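Local coordinates for protein alpha-rhamnosidase (Dictyoglomus thermophilum, PDB 6I60) that probably hydrolyses terminal non-reducing alpha-L-rhamnose residues in alpha-L-rhamnosides, as an alpha-L-rhamnosidase, at residues A[565-569]-A[585-589]; A[518-524]-A[571-576]. All coordinates share one frame; numbering follows the deposited sequence.

Contact 1 (A[565-569]-A[585-589]); sequences YITIA and HYEGF
I566 and F589 bring their CA atoms within 6.3 Å, while A569 and H585 stand further apart, so helix 564-576 runs against the start of helix 586-599 in a roughly opposite sense. F589 is the apolar centre of the meeting. Its ring stands on edge over the face of Y565 in a T-shaped pair, centroids 5.0 Å apart and planes at 78°, with CE1 of F589 above the middle of the tyrosine ring. To either side of CE1 on the same rim, F589 CD1 meets I566 CG2 at 3.4 Å and F589 CZ meets A569 CB at 3.5 Å. One face of the phenylalanine looks at I566 CA near its rim, and the opposite face is covered by the carbonyl O of H585, which also accepts the hydrogen bond from the N of F589. The Y565 ring swings away from its backbone N (chi1 -162°), reaches past G588 and delivers the hydroxyl to the rim of the imidazole. There Y565 OH and H585 ND1 share a hydrogen bond of 2.6 Å, in which either may be the donor. H585 sits at the N-cap position of its helix, its side chain turned to Y565. L531, I534 and R535 of helix 524-535 also touch Y565, while I566 leans on D637 and T640 of helix 626-648. An aromatic cluster of Y565, H585 and F589 here joins two roughly opposed helices, separated in the chain by the short helix 580-584, within the largely helical six-hairpin glycosidase domain, consistent with its (alpha/alpha)6 barrel.

Contact 2 (A[518-524]-A[571-576]); sequences IFNFDMI and YLYQYY
I524 lies flat on Y576, its CB 3.8 Å from the ring centroid and only 5° off the normal, a CH-pi contact. With CG1 anti to the backbone N (chi1 179°), I524 sends CD1 back along the ring to 3.5 Å from Y576 CB. The tyrosine's own first torsion, with CG beside the backbone N, aims its hydroxyl at the turn that follows helix 514-520, where OH accepts a nearly straight bond (172°) from the backbone N of M523 at 3.2 Å. A phenylalanine in place of Y576 would keep the face under I524 but would probably leave the M523 amide without this acceptor and the turn less firmly held. I518 divides its branches: CD1 meets Y571 CB at 3.7 Å, whereas CG2 reaches Y575 CB and comes obliquely to Y576 CE1. F519 meets Y575 obliquely, CE1 3.6 Å from Y575 CZ, with the tyrosine hydroxyl at the phenylalanine's edge. The polar ends of Y575 and Y571 are bonded to E515 and R765. Helix 524-535 adds Y527 beside I518 and L572, F521 leans on Q486 and L487 of helix 473-488, and Y576 touches N465, just before strand 466-470.

Contacts 1 and 2 share helix 564-576: its earlier turns serve 585-589 and its last turns serve 518-524, with the two centres 15 Å apart. Apart from being neighbours on one helix, the two contacts do not meet, yet L531 of helix 524-535 packs on Y565 in contact 1 and on L572 in contact 2, bridging them from the side. The centre of contact 2 lies about 10 Å from the centre of the chain, that of contact 1 about 17 Å; both are buried. Beside contact 1, E587 OE1 hydrogen-bonds to a triethylene glycol, probably from the crystallisation liquor, whose nearest atom is about 4 Å from G588. The 2-(2-ethoxyethoxy)ethanol pocket is formed by other residues, Y656, E659 and L660 of helix 651-672.

Contact 1 (A[565-569]-A[585-589])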
loop_
_atom_site.group_PDB
_atom_site.type_symbol
_atom_site.label_atom_id
_atom_site.label_comp_id
_atom_site.label_asym_id
_atom_site.label_seq_id
_atom_site.Cartn_x
_atom_site.Cartn_y
_atom_site.Cartn_z
ATOM N N TYR A 565 8.268 8.548 -7.646
ATOM C CA TYR A 565 9.501 8.279 -6.914
ATOM C C TYR A 565 9.725 9.313 -5.817
ATOM O O TYR A 565 9.902 8.961 -4.646
ATOM C CB TYR A 565 10.689 8.247 -7.876
ATOM C CG TYR A 565 11.915 7.558 -7.314
ATOM C CD1 TYR A 565 11.829 6.754 -6.186
ATOM C CD2 TYR A 565 13.159 7.713 -7.914
ATOM C CE1 TYR A 565 12.944 6.123 -5.671
ATOM C CE2 TYR A 565 14.281 7.086 -7.405
ATOM C CZ TYR A 565 14.168 6.292 -6.283
ATOM O OH TYR A 565 15.280 5.664 -5.771
ATOM N N ILE A 566 9.720 10.597 -6.176
ATOM C CA ILE A 566 9.959 11.636 -5.180
ATOM C C ILE A 566 8.708 11.908 -4.350
ATOM O O ILE A 566 8.811 12.270 -3.173
ATOM C CB ILE A 566 10.461 12.923 -5.854
ATOM C CG1 ILE A 566 9.461 13.392 -6.904
ATOM C CG2 ILE A 566 11.809 12.706 -6.501
ATOM C CD1 ILE A 566 9.122 14.839 -6.781
ATOM N N THR A 567 7.519 11.747 -4.937
ATOM C CA THR A 567 6.291 12.068 -4.217
ATOM C C THR A 567 6.051 11.090 -3.075
ATOM O O THR A 567 5.829 11.499 -1.930
ATOM C CB THR A 567 5.101 12.074 -5.179
ATOM O OG1 THR A 567 5.203 13.199 -6.060
ATOM C CG2 THR A 567 3.789 12.154 -4.411
ATOM N N ILE A 568 6.094 9.788 -3.369
ATOM C CA ILE A 568 5.874 8.791 -2.326
ATOM C C ILE A 568 6.955 8.895 -1.258
ATOM O O ILE A 568 6.678 8.763 -0.058
ATOM C CB ILE A 568 5.807 7.380 -2.941
ATOM C CG1 ILE A 568 4.574 7.255 -3.838
ATOM C CG2 ILE A 568 5.777 6.320 -1.855
ATOM C CD1 ILE A 568 4.529 5.976 -4.641
ATOM N N ALA A 569 8.197 9.154 -1.670
ATOM C CA ALA A 569 9.270 9.327 -0.697
ATOM C C ALA A 569 9.034 10.559 0.169
ATOM O O ALA A 569 9.262 10.521 1.384
ATOM C CB ALA A 569 10.617 9.416 -1.410
ATOM N N HIS A 585 17.429 7.497 -1.145
ATOM C CA HIS A 585 17.035 7.586 -2.547
ATOM C C HIS A 585 17.330 8.957 -3.151
ATOM O O HIS A 585 16.817 9.276 -4.229
ATOM C CB HIS A 585 15.550 7.256 -2.704
ATOM C CG HIS A 585 15.215 5.819 -2.450
ATOM N ND1 HIS A 585 15.461 4.822 -3.370
ATOM C CD2 HIS A 585 14.644 5.211 -1.383
ATOM C CE1 HIS A 585 15.061 3.663 -2.879
ATOM N NE2 HIS A 585 14.562 3.872 -1.674
ATOM N N TYR A 586 18.154 9.772 -2.484
ATOM C CA TYR A 586 18.380 11.137 -2.955
ATOM C C TYR A 586 19.089 11.156 -4.303
ATOM O O TYR A 586 18.759 11.975 -5.169
ATOM C CB TYR A 586 19.179 11.931 -1.922
ATOM C CG TYR A 586 19.361 13.382 -2.300
ATOM C CD1 TYR A 586 20.541 13.825 -2.884
ATOM C CD2 TYR A 586 18.348 14.309 -2.085
ATOM C CE1 TYR A 586 20.710 15.149 -3.239
ATOM C CE2 TYR A 586 18.508 15.640 -2.435
ATOM C CZ TYR A 586 19.693 16.053 -3.012
ATOM O OH TYR A 586 19.864 17.372 -3.365
ATOM N N GLU A 587 20.069 10.271 -4.499
ATOM C CA GLU A 587 20.759 10.214 -5.783
ATOM C C GLU A 587 19.812 9.819 -6.909
ATOM O O GLU A 587 19.949 10.310 -8.036
ATOM C CB GLU A 587 21.936 9.241 -5.705
ATOM C CG GLU A 587 23.226 9.876 -5.210
ATOM C CD GLU A 587 24.463 9.171 -5.734
ATOM O OE1 GLU A 587 24.339 8.027 -6.222
ATOM O OE2 GLU A 587 25.560 9.764 -5.661
ATOM N N GLY A 588 18.848 8.940 -6.627
ATOM C CA GLY A 588 17.845 8.615 -7.626
ATOM C C GLY A 588 16.961 9.794 -7.978
ATOM O O GLY A 588 16.536 9.931 -9.129
ATOM N N PHE A 589 16.676 10.659 -7.002
ATOM C CA PHE A 589 15.899 11.862 -7.284
ATOM C C PHE A 589 16.684 12.812 -8.178
ATOM O O PHE A 589 16.144 13.362 -9.146
ATOM C CB PHE A 589 15.509 12.567 -5.982
ATOM C CG PHE A 589 14.836 11.677 -4.973
ATOM C CD1 PHE A 589 14.154 10.535 -5.363
ATOM C CD2 PHE A 589 14.879 11.997 -3.625
ATOM C CE1 PHE A 589 13.537 9.729 -4.429
ATOM C CE2 PHE A 589 14.262 11.195 -2.687
ATOM C CZ PHE A 589 13.592 10.061 -3.090
#

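Contact 2 (A[518-524]-A[571-576])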
loop_
_atom_site.group_PDB
_atom_site.type_symbol
_atom_site.label_atom_id
_atom_site.label_comp_id
_atom_site.label_asym_id
_atom_site.label_seq_id
_atom_site.Cartn_x
_atom_site.Cartn_y
_atom_site.Cartn_z
ATOM N N ILE A 518 -2.112 6.274 3.018
ATOM C CA ILE A 518 -1.400 6.597 4.251
ATOM C C ILE A 518 -2.385 6.981 5.347
ATOM O O ILE A 518 -2.242 6.567 6.504
ATOM C CB ILE A 518 -0.367 7.708 3.987
ATOM C CG1 ILE A 518 0.845 7.136 3.251
ATOM C CG2 ILE A 518 0.066 8.366 5.285
ATOM C CD1 ILE A 518 1.809 8.193 2.759
ATOM N N PHE A 519 -3.412 7.761 4.999
ATOM C CA PHE A 519 -4.411 8.158 5.987
ATOM C C PHE A 519 -5.215 6.968 6.492
ATOM O O PHE A 519 -5.618 6.947 7.660
ATOM C CB PHE A 519 -5.352 9.208 5.396
ATOM C CG PHE A 519 -5.009 10.615 5.786
ATOM C CD1 PHE A 519 -4.339 11.448 4.904
ATOM C CD2 PHE A 519 -5.350 11.104 7.037
ATOM C CE1 PHE A 519 -4.017 12.742 5.261
ATOM C CE2 PHE A 519 -5.031 12.398 7.400
ATOM C CZ PHE A 519 -4.363 13.219 6.512
ATOM N N ASN A 520 -5.450 5.973 5.639
ATOM C CA ASN A 520 -6.299 4.846 6.001
ATOM C C ASN A 520 -5.525 3.653 6.542
ATOM O O ASN A 520 -6.043 2.932 7.403
ATOM C CB ASN A 520 -7.125 4.401 4.791
ATOM C CG ASN A 520 -8.353 5.258 4.579
ATOM O OD1 ASN A 520 -9.088 5.553 5.522
ATOM N ND2 ASN A 520 -8.583 5.664 3.336
ATOM N N PHE A 521 -4.304 3.423 6.063
ATOM C CA PHE A 521 -3.563 2.218 6.404
ATOM C C PHE A 521 -2.116 2.563 6.723
ATOM O O PHE A 521 -1.598 3.605 6.314
ATOM C CB PHE A 521 -3.621 1.186 5.267
ATOM C CG PHE A 521 -4.973 1.080 4.615
ATOM C CD1 PHE A 521 -6.027 0.462 5.267
ATOM C CD2 PHE A 521 -5.190 1.603 3.351
ATOM C CE1 PHE A 521 -7.270 0.366 4.672
ATOM C CE2 PHE A 521 -6.432 1.508 2.752
ATOM C CZ PHE A 521 -7.472 0.889 3.415
ATOM N N ASP A 522 -1.474 1.673 7.478
ATOM C CA ASP A 522 -0.045 1.769 7.761
ATOM C C ASP A 522 0.719 1.346 6.511
ATOM O O ASP A 522 0.730 0.163 6.154
ATOM C CB ASP A 522 0.318 0.895 8.958
ATOM C CG ASP A 522 1.761 1.068 9.396
ATOM O OD1 ASP A 522 2.081 0.721 10.554
ATOM O OD2 ASP A 522 2.578 1.550 8.583
ATOM N N MET A 523 1.362 2.307 5.845
ATOM C CA MET A 523 1.953 2.068 4.535
ATOM C C MET A 523 3.458 2.287 4.471
ATOM O O MET A 523 4.037 2.123 3.391
ATOM C CB MET A 523 1.283 2.961 3.482
ATOM C CG MET A 523 -0.232 2.920 3.497
ATOM S SD MET A 523 -0.892 1.564 2.516
ATOM C CE MET A 523 0.189 1.622 1.089
ATOM N N ILE A 524 4.110 2.653 5.579
ATOM C CA ILE A 524 5.533 2.983 5.512
ATOM C C ILE A 524 6.358 1.750 5.158
ATOM O O ILE A 524 7.333 1.838 4.402
ATOM C CB ILE A 524 6.005 3.632 6.826
ATOM C CG1 ILE A 524 7.498 3.953 6.745
ATOM C CG2 ILE A 524 5.707 2.733 8.019
ATOM C CD1 ILE A 524 7.875 5.272 7.360
ATOM N N TYR A 571 6.132 11.738 0.867
ATOM C CA TYR A 571 5.018 11.386 1.741
ATOM C C TYR A 571 5.504 10.634 2.972
ATOM O O TYR A 571 4.996 10.849 4.080
ATOM C CB TYR A 571 3.990 10.553 0.974
ATOM C CG TYR A 571 3.017 11.369 0.151
ATOM C CD1 TYR A 571 2.752 12.696 0.466
ATOM C CD2 TYR A 571 2.364 10.812 -0.941
ATOM C CE1 TYR A 571 1.864 13.444 -0.283
ATOM C CE2 TYR A 571 1.476 11.553 -1.697
ATOM C CZ TYR A 571 1.230 12.867 -1.363
ATOM O OH TYR A 571 0.346 13.608 -2.112
ATOM N N LEU A 572 6.493 9.753 2.799
ATOM C CA LEU A 572 7.020 8.992 3.926
ATOM C C LEU A 572 7.692 9.895 4.953
ATOM O O LEU A 572 7.697 9.576 6.148
ATOM C CB LEU A 572 8.000 7.932 3.429
ATOM C CG LEU A 572 7.389 6.817 2.580
ATOM C CD1 LEU A 572 8.417 5.735 2.295
ATOM C CD2 LEU A 572 6.166 6.234 3.272
ATOM N N TYR A 573 8.261 11.019 4.515
ATOM C CA TYR A 573 8.833 11.973 5.455
ATOM C C TYR A 573 7.775 12.908 6.027
ATOM O O TYR A 573 7.895 13.343 7.177
ATOM C CB TYR A 573 9.944 12.781 4.777
ATOM C CG TYR A 573 10.430 13.949 5.603
ATOM C CD1 TYR A 573 11.187 13.746 6.749
ATOM C CD2 TYR A 573 10.125 15.255 5.244
ATOM C CE1 TYR A 573 11.630 14.810 7.514
ATOM C CE2 TYR A 573 10.566 16.325 6.002
ATOM C CZ TYR A 573 11.317 16.096 7.137
ATOM O OH TYR A 573 11.757 17.152 7.899
ATOM N N GLN A 574 6.732 13.214 5.252
ATOM C CA GLN A 574 5.721 14.162 5.709
ATOM C C GLN A 574 4.830 13.551 6.785
ATOM O O GLN A 574 4.539 14.199 7.798
ATOM C CB GLN A 574 4.882 14.642 4.524
ATOM C CG GLN A 574 3.682 15.501 4.901
ATOM C CD GLN A 574 2.788 15.825 3.711
ATOM O OE1 GLN A 574 2.604 15.001 2.814
ATOM N NE2 GLN A 574 2.226 17.030 3.701
ATOM N N TYR A 575 4.393 12.308 6.590
ATOM C CA TYR A 575 3.426 11.682 7.481
ATOM C C TYR A 575 4.053 10.733 8.493
ATOM O O TYR A 575 3.355 10.284 9.409
ATOM C CB TYR A 575 2.368 10.931 6.663
ATOM C CG TYR A 575 1.345 11.844 6.024
ATOM C CD1 TYR A 575 0.353 12.448 6.787
ATOM C CD2 TYR A 575 1.375 12.108 4.661
ATOM C CE1 TYR A 575 -0.584 13.286 6.209
ATOM C CE2 TYR A 575 0.443 12.945 4.074
ATOM C CZ TYR A 575 -0.533 13.532 4.853
ATOM O OH TYR A 575 -1.461 14.364 4.274
ATOM N N TYR A 576 5.341 10.419 8.361
ATOM C CA TYR A 576 6.014 9.546 9.311
ATOM C C TYR A 576 7.293 10.129 9.892
ATOM O O TYR A 576 7.800 9.582 10.879
ATOM C CB TYR A 576 6.347 8.195 8.661
ATOM C CG TYR A 576 5.142 7.406 8.205
ATOM C CD1 TYR A 576 4.717 7.457 6.884
ATOM C CD2 TYR A 576 4.435 6.603 9.089
ATOM C CE1 TYR A 576 3.615 6.733 6.457
ATOM C CE2 TYR A 576 3.333 5.874 8.673
ATOM C CZ TYR A 576 2.928 5.943 7.355
ATOM O OH TYR A 576 1.832 5.226 6.932
#